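Local structure of putative diflavin flavoprotein A 3 (Nostoc sp., 3FNI) at residues 13-18 with 93-98. The protein probably transfers electrons from NADH to oxygen, reducing it to water, the present chain being its flavodoxin-like domain. Residues are numbered along the deposited sequence; the frame is centred on the assembly and turned at random.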
loop_
_atom_site.group_PDB
_atom_site.type_symbol
_atom_site.label_atom_id
_atom_site.label_comp_id
_atom_site.label_asym_id
_atom_site.label_seq_id
_atom_site.Cartn_x
_atom_site.Cartn_y
_atom_site.Cartn_z
ATOM N N SER A 13 -5.129 8.695 6.270
ATOM C CA SER A 13 -6.146 8.320 7.240
ATOM C C SER A 13 -7.347 9.250 7.216
ATOM O O SER A 13 -7.231 10.439 6.916
ATOM C CB SER A 13 -5.561 8.262 8.659
ATOM O OG SER A 13 -5.269 9.553 9.158
ATOM N N GLU A 14 -8.504 8.672 7.523
ATOM C CA GLU A 14 -9.780 9.377 7.572
ATOM C C GLU A 14 -10.270 9.928 6.238
ATOM O O GLU A 14 -11.299 10.600 6.198
ATOM C CB GLU A 14 -9.723 10.512 8.596
ATOM C CG GLU A 14 -9.136 10.120 9.947
ATOM C CD GLU A 14 -9.615 11.026 11.064
ATOM O OE1 GLU A 14 -8.833 11.288 12.000
ATOM O OE2 GLU A 14 -10.783 11.462 11.004
ATOM N N TYR A 15 -9.540 9.669 5.155
ATOM C CA TYR A 15 -9.970 10.131 3.831
ATOM C C TYR A 15 -10.807 9.016 3.211
ATOM O O TYR A 15 -10.305 7.920 2.970
ATOM C CB TYR A 15 -8.767 10.440 2.920
ATOM C CG TYR A 15 -9.140 10.636 1.456
ATOM C CD1 TYR A 15 -8.434 9.981 0.451
ATOM C CD2 TYR A 15 -10.237 11.420 1.084
ATOM C CE1 TYR A 15 -8.806 10.077 -0.882
ATOM C CE2 TYR A 15 -10.623 11.529 -0.259
ATOM C CZ TYR A 15 -9.899 10.842 -1.237
ATOM O OH TYR A 15 -10.281 10.873 -2.564
ATOM N N GLY A 16 -12.081 9.300 2.956
ATOM C CA GLY A 16 -12.955 8.293 2.386
ATOM C C GLY A 16 -13.019 7.079 3.293
ATOM O O GLY A 16 -12.991 7.210 4.515
ATOM N N TYR A 17 -13.099 5.893 2.700
ATOM C CA TYR A 17 -13.154 4.648 3.466
ATOM C C TYR A 17 -11.769 4.020 3.612
ATOM O O TYR A 17 -11.640 2.818 3.853
ATOM C CB TYR A 17 -14.086 3.666 2.770
ATOM C CG TYR A 17 -15.527 4.108 2.769
ATOM C CD1 TYR A 17 -16.350 3.860 3.866
ATOM C CD2 TYR A 17 -16.066 4.793 1.679
ATOM C CE1 TYR A 17 -17.676 4.284 3.880
ATOM C CE2 TYR A 17 -17.392 5.224 1.683
ATOM C CZ TYR A 17 -18.190 4.962 2.789
ATOM O OH TYR A 17 -19.503 5.371 2.800
ATOM N N SER A 18 -10.736 4.843 3.470
ATOM C CA SER A 18 -9.358 4.380 3.560
ATOM C C SER A 18 -9.039 3.604 4.822
ATOM O O SER A 18 -8.364 2.580 4.781
ATOM C CB SER A 18 -8.404 5.565 3.461
ATOM O OG SER A 18 -8.489 6.149 2.189
ATOM N N PHE A 93 -5.160 0.638 -3.646
ATOM C CA PHE A 93 -6.609 0.713 -3.526
ATOM C C PHE A 93 -7.148 2.128 -3.608
ATOM O O PHE A 93 -6.460 3.091 -3.254
ATOM C CB PHE A 93 -7.083 0.056 -2.222
ATOM C CG PHE A 93 -6.640 0.765 -0.967
ATOM C CD1 PHE A 93 -7.398 1.798 -0.422
ATOM C CD2 PHE A 93 -5.475 0.377 -0.310
ATOM C CE1 PHE A 93 -7.009 2.426 0.760
ATOM C CE2 PHE A 93 -5.077 1.000 0.873
ATOM C CZ PHE A 93 -5.845 2.023 1.408
ATOM N N GLU A 94 -8.380 2.232 -4.111
ATOM C CA GLU A 94 -9.093 3.499 -4.228
ATOM C C GLU A 94 -9.748 3.689 -2.872
ATOM O O GLU A 94 -9.915 2.725 -2.130
ATOM C CB GLU A 94 -10.187 3.439 -5.302
ATOM C CG GLU A 94 -9.701 3.299 -6.723
ATOM C CD GLU A 94 -10.787 3.643 -7.746
ATOM O OE1 GLU A 94 -11.983 3.506 -7.426
ATOM O OE2 GLU A 94 -10.446 4.040 -8.873
ATOM N N THR A 95 -10.147 4.914 -2.552
ATOM C CA THR A 95 -10.743 5.177 -1.247
ATOM C C THR A 95 -12.255 5.338 -1.226
ATOM O O THR A 95 -12.880 5.144 -0.187
ATOM C CB THR A 95 -10.148 6.447 -0.629
ATOM O OG1 THR A 95 -10.599 7.585 -1.376
ATOM C CG2 THR A 95 -8.620 6.388 -0.658
ATOM N N GLY A 96 -12.838 5.690 -2.364
ATOM C CA GLY A 96 -14.270 5.897 -2.405
ATOM C C GLY A 96 -14.589 7.243 -1.770
ATOM O O GLY A 96 -15.723 7.489 -1.370
ATOM N N GLY A 97 -13.583 8.113 -1.675
ATOM C CA GLY A 97 -13.774 9.425 -1.079
ATOM C C GLY A 97 -14.298 10.481 -2.037
ATOM O O GLY A 97 -14.796 11.522 -1.605
ATOM N N GLY A 98 -14.168 10.224 -3.338
ATOM C CA GLY A 98 -14.663 11.158 -4.343
ATOM C C GLY A 98 -13.659 12.146 -4.912
ATOM O O GLY A 98 -13.986 12.905 -5.823
#
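Y15 lays its ring across T95 where two loops of the flavodoxin-like fold meet, one following strand 6-11 and leading into helix 18-31, the other following strand 89-93. Both leave the C-terminal edge of the parallel sheet, where flavodoxins bind FMN; the first probably corresponds to their phosphate-binding loop.

One backbone hydrogen bond joins the loops: Y17 N donates to T95 O over 3.0 Å, nearly straight at 160°, with the donor tilted 28° from the carbonyl plane. Y17 holds the N-cap position of helix 18-31, and T95 O also lies in the plane of its ring, at the edge, 3.7 Å from Y17 CD2.

Van der Waals contact is made chiefly between Y15 and T95. The ring of Y15 reaches the opposite loop because a chi1 of 168° sets CG anti to the backbone N, Y15 CE1 lying 3.7 Å from T95 CG2 and Y15 CE2 3.9 Å from G97 CA. Were Y15 an alanine, T95 CG2 and G97 CA would probably lose part of their cover and D100 one of its hydroxyl partners. The backbones close in to 3.7 Å between G16 CA and G97 CA, and a CB modelled on either glycine would collide with the opposite loop.

Side-chain polar bonds converge on D100, whose OD1 bonds both Y15 OH and T95 OG1. T95 OG1 also closes an ST turn, accepting from G97 N at 3.0 Å.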